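PDB 6IWF: ferric iron-binding protein HitA from Pseudomonas aeruginosa PAO1, which probably binds ferric iron in the periplasm as the solute-binding protein of a metal uptake system and is implicated in gallium internalization. Local coordinates for residues D124-S129 with E160-G165; P63-L68 with G94-I99. One frame throughout, in Å; residues are numbered along the deposited sequence.

Overall arrangement
HitA has the periplasmic binding protein fold, with two lobes, and the contacts lie in different parts of it, their centres about 32 Å apart. They share no helix or strand. Contact 2 is the buried one, about 12 Å from the centre of the chain. It packs helix 63-70 on the residue just before strand 97-108, through aliphatic carbons and one indole face. Contact 1 is peripheral, about 24 Å from the chain centre and only partly buried. There a loop lies on helix 156-169, chiefly through one serine set against helix backbone and indole, with polar side chains tying up the loop. Contact 2 lies near the iron-binding E60; contact 1 is away from the iron ligands.

Contact 1. Residues D124-S129 with E160-G165; sequences DLSDPS and EDWLTG
S126 packs on W162 and G165, where a loop of the periplasmic binding protein fold lies against helix 156-169. This loop runs between strands 97-108 and 134-136. The S126 side chain starts by pressing on the helix backbone. Its CB lies 3.5 Å from the W162 carbonyl O and 3.9 Å from CD1 of the same tryptophan, reaching the indole obliquely. Its chi1 of 61° sets OG between the backbone N and the carbonyl carbon of the serine. OG therefore stays on the helix side, 4.0 Å from W162 CD1, a packing distance. Its hydrogen bond goes back into its own loop, to the carbonyl O of M123.

The indole is held by the same loop. W162 CG is anti to the backbone N (chi1 171°), and the ring projects from the helix, with NE1 turned toward the residues that precede D124. There NE1 bonds to the carbonyl O of L122. M123, together with F143 and V150 of helix 141-154, packs on the ring. So the loop grips the indole with one polar bond and packs on it through M123 and S126.

One turn further on, G165 has no side chain, and S126 CB sits where one would point. The backbones can therefore close in: S126 CA and G165 CA are 4.1 Å apart.

Beyond S126 the loop turns away from the helix. D127 forms an Asx turn there. Its OD2 accepts from S129 N at 3.0 Å and from S129 OG at 2.9 Å, the two donors reaching it from opposite faces of the carboxylate plane.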
# COMPACT_ATOMS: atom_id res chain seq x y z
N ASP A 124 -11.38 -8.93 -16.91
CA ASP A 124 -12.41 -9.93 -17.17
C ASP A 124 -13.47 -9.99 -16.08
O ASP A 124 -14.56 -10.51 -16.33
CB ASP A 124 -11.76 -11.31 -17.35
CG ASP A 124 -10.89 -11.38 -18.59
OD1 ASP A 124 -11.27 -10.78 -19.61
OD2 ASP A 124 -9.82 -12.03 -18.54
N LEU A 125 -13.19 -9.44 -14.89
CA LEU A 125 -14.09 -9.60 -13.74
C LEU A 125 -15.35 -8.75 -13.85
O LEU A 125 -16.25 -8.89 -13.01
CB LEU A 125 -13.33 -9.27 -12.45
CG LEU A 125 -12.35 -10.37 -12.08
CD1 LEU A 125 -11.56 -9.99 -10.84
CD2 LEU A 125 -13.10 -11.69 -11.86
N SER A 126 -15.44 -7.87 -14.84
CA SER A 126 -16.68 -7.16 -15.09
C SER A 126 -17.68 -8.00 -15.89
O SER A 126 -18.82 -7.57 -16.08
CB SER A 126 -16.39 -5.84 -15.81
OG SER A 126 -15.76 -6.07 -17.06
N ASP A 127 -17.27 -9.18 -16.34
CA ASP A 127 -18.14 -10.05 -17.14
C ASP A 127 -19.15 -10.75 -16.23
O ASP A 127 -18.80 -11.17 -15.13
CB ASP A 127 -17.30 -11.09 -17.89
CG ASP A 127 -18.10 -11.87 -18.90
OD1 ASP A 127 -18.19 -11.41 -20.07
OD2 ASP A 127 -18.65 -12.94 -18.53
N PRO A 128 -20.41 -10.91 -16.67
CA PRO A 128 -21.41 -11.53 -15.79
C PRO A 128 -21.06 -12.95 -15.34
O PRO A 128 -21.57 -13.39 -14.30
CB PRO A 128 -22.69 -11.52 -16.64
CG PRO A 128 -22.48 -10.41 -17.64
CD PRO A 128 -20.99 -10.40 -17.92
N SER A 129 -20.19 -13.67 -16.06
CA SER A 129 -19.88 -15.03 -15.65
C SER A 129 -19.21 -15.09 -14.28
O SER A 129 -19.30 -16.12 -13.60
CB SER A 129 -18.99 -15.72 -16.70
OG SER A 129 -17.72 -15.10 -16.81
N GLU A 160 -14.78 3.02 -16.40
CA GLU A 160 -16.16 3.17 -15.95
C GLU A 160 -16.97 1.91 -16.24
O GLU A 160 -17.75 1.45 -15.39
CB GLU A 160 -16.78 4.39 -16.62
CG GLU A 160 -18.19 4.71 -16.10
CD GLU A 160 -18.75 5.98 -16.69
OE1 GLU A 160 -18.35 7.06 -16.21
OE2 GLU A 160 -19.59 5.90 -17.61
N ASP A 161 -16.81 1.33 -17.44
CA ASP A 161 -17.52 0.10 -17.78
C ASP A 161 -17.10 -1.04 -16.86
O ASP A 161 -17.94 -1.83 -16.39
CB ASP A 161 -17.26 -0.29 -19.24
CG ASP A 161 -17.98 0.62 -20.23
OD1 ASP A 161 -18.90 1.36 -19.82
OD2 ASP A 161 -17.60 0.58 -21.42
N TRP A 162 -15.79 -1.15 -16.61
CA TRP A 162 -15.27 -2.20 -15.74
C TRP A 162 -15.81 -2.04 -14.31
O TRP A 162 -16.31 -3.00 -13.72
CB TRP A 162 -13.74 -2.18 -15.78
CG TRP A 162 -13.07 -3.05 -14.77
CD1 TRP A 162 -12.89 -4.41 -14.84
CD2 TRP A 162 -12.46 -2.63 -13.55
NE1 TRP A 162 -12.21 -4.85 -13.72
CE2 TRP A 162 -11.94 -3.77 -12.92
CE3 TRP A 162 -12.31 -1.38 -12.94
CZ2 TRP A 162 -11.28 -3.71 -11.68
CZ3 TRP A 162 -11.65 -1.32 -11.71
CH2 TRP A 162 -11.15 -2.48 -11.10
N LEU A 163 -15.75 -0.82 -13.78
CA LEU A 163 -16.20 -0.61 -12.40
C LEU A 163 -17.70 -0.77 -12.28
O LEU A 163 -18.19 -1.22 -11.25
CB LEU A 163 -15.75 0.76 -11.90
CG LEU A 163 -15.70 0.91 -10.38
CD1 LEU A 163 -14.77 -0.14 -9.74
CD2 LEU A 163 -15.30 2.34 -9.98
N THR A 164 -18.44 -0.45 -13.35
CA THR A 164 -19.88 -0.74 -13.37
C THR A 164 -20.13 -2.24 -13.24
O THR A 164 -20.98 -2.67 -12.46
CB THR A 164 -20.50 -0.20 -14.65
OG1 THR A 164 -20.41 1.22 -14.65
CG2 THR A 164 -21.97 -0.61 -14.76
N GLY A 165 -19.37 -3.05 -13.99
CA GLY A 165 -19.48 -4.49 -13.83
C GLY A 165 -19.14 -4.96 -12.43
O GLY A 165 -19.81 -5.83 -11.89

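Contact 2. Residues P63-L68 with G94-I99; sequences PPLIRL and GDWIGI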
# COMPACT_ATOMS: atom_id res chain seq x y z
N PRO A 63 -0.74 8.23 -2.43
CA PRO A 63 -1.59 9.43 -2.71
C PRO A 63 -1.59 10.47 -1.59
O PRO A 63 -1.45 11.67 -1.88
CB PRO A 63 -2.98 8.83 -2.93
CG PRO A 63 -2.65 7.54 -3.64
CD PRO A 63 -1.42 7.01 -2.92
N PRO A 64 -1.71 10.09 -0.31
CA PRO A 64 -1.65 11.13 0.74
C PRO A 64 -0.33 11.88 0.77
O PRO A 64 -0.32 13.07 1.13
CB PRO A 64 -1.87 10.35 2.05
CG PRO A 64 -2.49 9.07 1.63
CD PRO A 64 -1.93 8.75 0.29
N LEU A 65 0.78 11.22 0.45
CA LEU A 65 2.06 11.91 0.46
C LEU A 65 2.17 12.87 -0.72
O LEU A 65 2.69 13.98 -0.57
CB LEU A 65 3.22 10.91 0.43
CG LEU A 65 3.27 9.91 1.58
CD1 LEU A 65 4.34 8.85 1.29
CD2 LEU A 65 3.55 10.64 2.87
N ILE A 66 1.68 12.45 -1.89
CA ILE A 66 1.69 13.33 -3.04
C ILE A 66 0.82 14.54 -2.76
O ILE A 66 1.18 15.68 -3.10
CB ILE A 66 1.24 12.57 -4.31
CG1 ILE A 66 2.33 11.54 -4.69
CG2 ILE A 66 0.99 13.53 -5.47
CD1 ILE A 66 1.88 10.54 -5.71
N ARG A 67 -0.31 14.33 -2.06
CA ARG A 67 -1.19 15.44 -1.67
C ARG A 67 -0.48 16.41 -0.75
O ARG A 67 -0.44 17.62 -1.01
CB ARG A 67 -2.46 14.89 -1.00
CG ARG A 67 -3.39 15.95 -0.36
CD ARG A 67 -4.37 15.33 0.65
NE ARG A 67 -5.16 16.35 1.35
CZ ARG A 67 -5.89 16.12 2.44
NH1 ARG A 67 -5.94 14.91 2.98
NH2 ARG A 67 -6.57 17.12 3.00
N LEU A 68 0.12 15.90 0.33
CA LEU A 68 0.80 16.76 1.30
C LEU A 68 2.03 17.42 0.70
O LEU A 68 2.38 18.56 1.07
CB LEU A 68 1.19 15.94 2.53
CG LEU A 68 0.04 15.44 3.41
CD1 LEU A 68 0.60 14.80 4.65
CD2 LEU A 68 -0.88 16.56 3.79
N GLY A 94 11.65 15.14 -3.84
CA GLY A 94 12.46 14.59 -2.78
C GLY A 94 11.96 14.87 -1.38
O GLY A 94 12.77 14.93 -0.45
N ASP A 95 10.65 15.04 -1.20
CA ASP A 95 10.10 15.31 0.13
C ASP A 95 9.23 14.18 0.64
O ASP A 95 8.50 14.36 1.61
CB ASP A 95 9.32 16.63 0.15
CG ASP A 95 8.43 16.81 -1.05
OD1 ASP A 95 8.27 15.85 -1.84
OD2 ASP A 95 7.88 17.93 -1.21
N TRP A 96 9.26 13.02 -0.01
CA TRP A 96 8.80 11.80 0.64
C TRP A 96 9.55 10.66 -0.02
O TRP A 96 10.14 10.83 -1.09
CB TRP A 96 7.27 11.63 0.54
CG TRP A 96 6.72 11.51 -0.83
CD1 TRP A 96 6.20 12.51 -1.60
CD2 TRP A 96 6.60 10.31 -1.62
NE1 TRP A 96 5.77 12.02 -2.81
CE2 TRP A 96 6.01 10.67 -2.85
CE3 TRP A 96 6.96 8.97 -1.40
CZ2 TRP A 96 5.77 9.74 -3.87
CZ3 TRP A 96 6.71 8.04 -2.41
CH2 TRP A 96 6.11 8.43 -3.63
N ILE A 97 9.55 9.51 0.63
CA ILE A 97 10.39 8.40 0.16
C ILE A 97 9.66 7.09 0.39
O ILE A 97 9.01 6.89 1.42
CB ILE A 97 11.77 8.41 0.85
CG1 ILE A 97 12.73 7.48 0.10
CG2 ILE A 97 11.67 8.08 2.34
CD1 ILE A 97 14.20 7.82 0.37
N GLY A 98 9.77 6.20 -0.59
CA GLY A 98 9.16 4.88 -0.46
C GLY A 98 9.92 4.03 0.54
O GLY A 98 11.14 4.12 0.66
N ILE A 99 9.17 3.22 1.29
CA ILE A 99 9.72 2.37 2.34
C ILE A 99 9.60 0.90 1.97
O ILE A 99 10.56 0.15 2.08
CB ILE A 99 9.04 2.65 3.70
CG1 ILE A 99 9.15 4.14 4.07
CG2 ILE A 99 9.65 1.78 4.78
CD1 ILE A 99 10.58 4.66 4.10
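L65 lies over one face of the W96 indole. Its CB makes a CH-pi contact with the five-membered ring, 3.9 Å from the centroid and 15° off the ring normal. The methyl CD1 lies on the same side of the plane, just beyond the rim near CE3, which it meets at 3.8 Å. The leucine thus covers the five-membered ring with CB and flanks the six-membered ring with CD1. The L65 carbonyl O is also close, 3.9 Å from W96 CD1, so the helix backbone joins in this packing.

I66 adds a second touch at the other end of the indole. Its CG1 comes in obliquely, on the same side of the ring plane as L65. It lies 3.9 Å from W96 NE1 and 4.0 Å from CZ2 of that ring. These are van der Waals contacts, and no polar bond joins the two segments.

The tryptophan meets the helix broadside because of its own torsion. W96 CG sits between the backbone N and the carbonyl carbon (chi1 62°), which carries the ring out from the chain toward helix 63-70. Consecutive helix residues, L65 and I66, can then share the one flat surface.

This is packing of a helix against the lead-in to a strand, in the core of the solute-binding protein fold. W96 stands just before strand 97-108 and also packs on A230 of strand 224-231, whose neighbour A229 pairs with I97 through the backbone. L65 in turn rests on L57 and T59 of strand 56-59, about 9 Å by side chain from the iron ligand E60. Helix 63-70 thus packs through L65 on both W96 and strand 56-59, and helix 38-48 meets it at P64, R67 and L68.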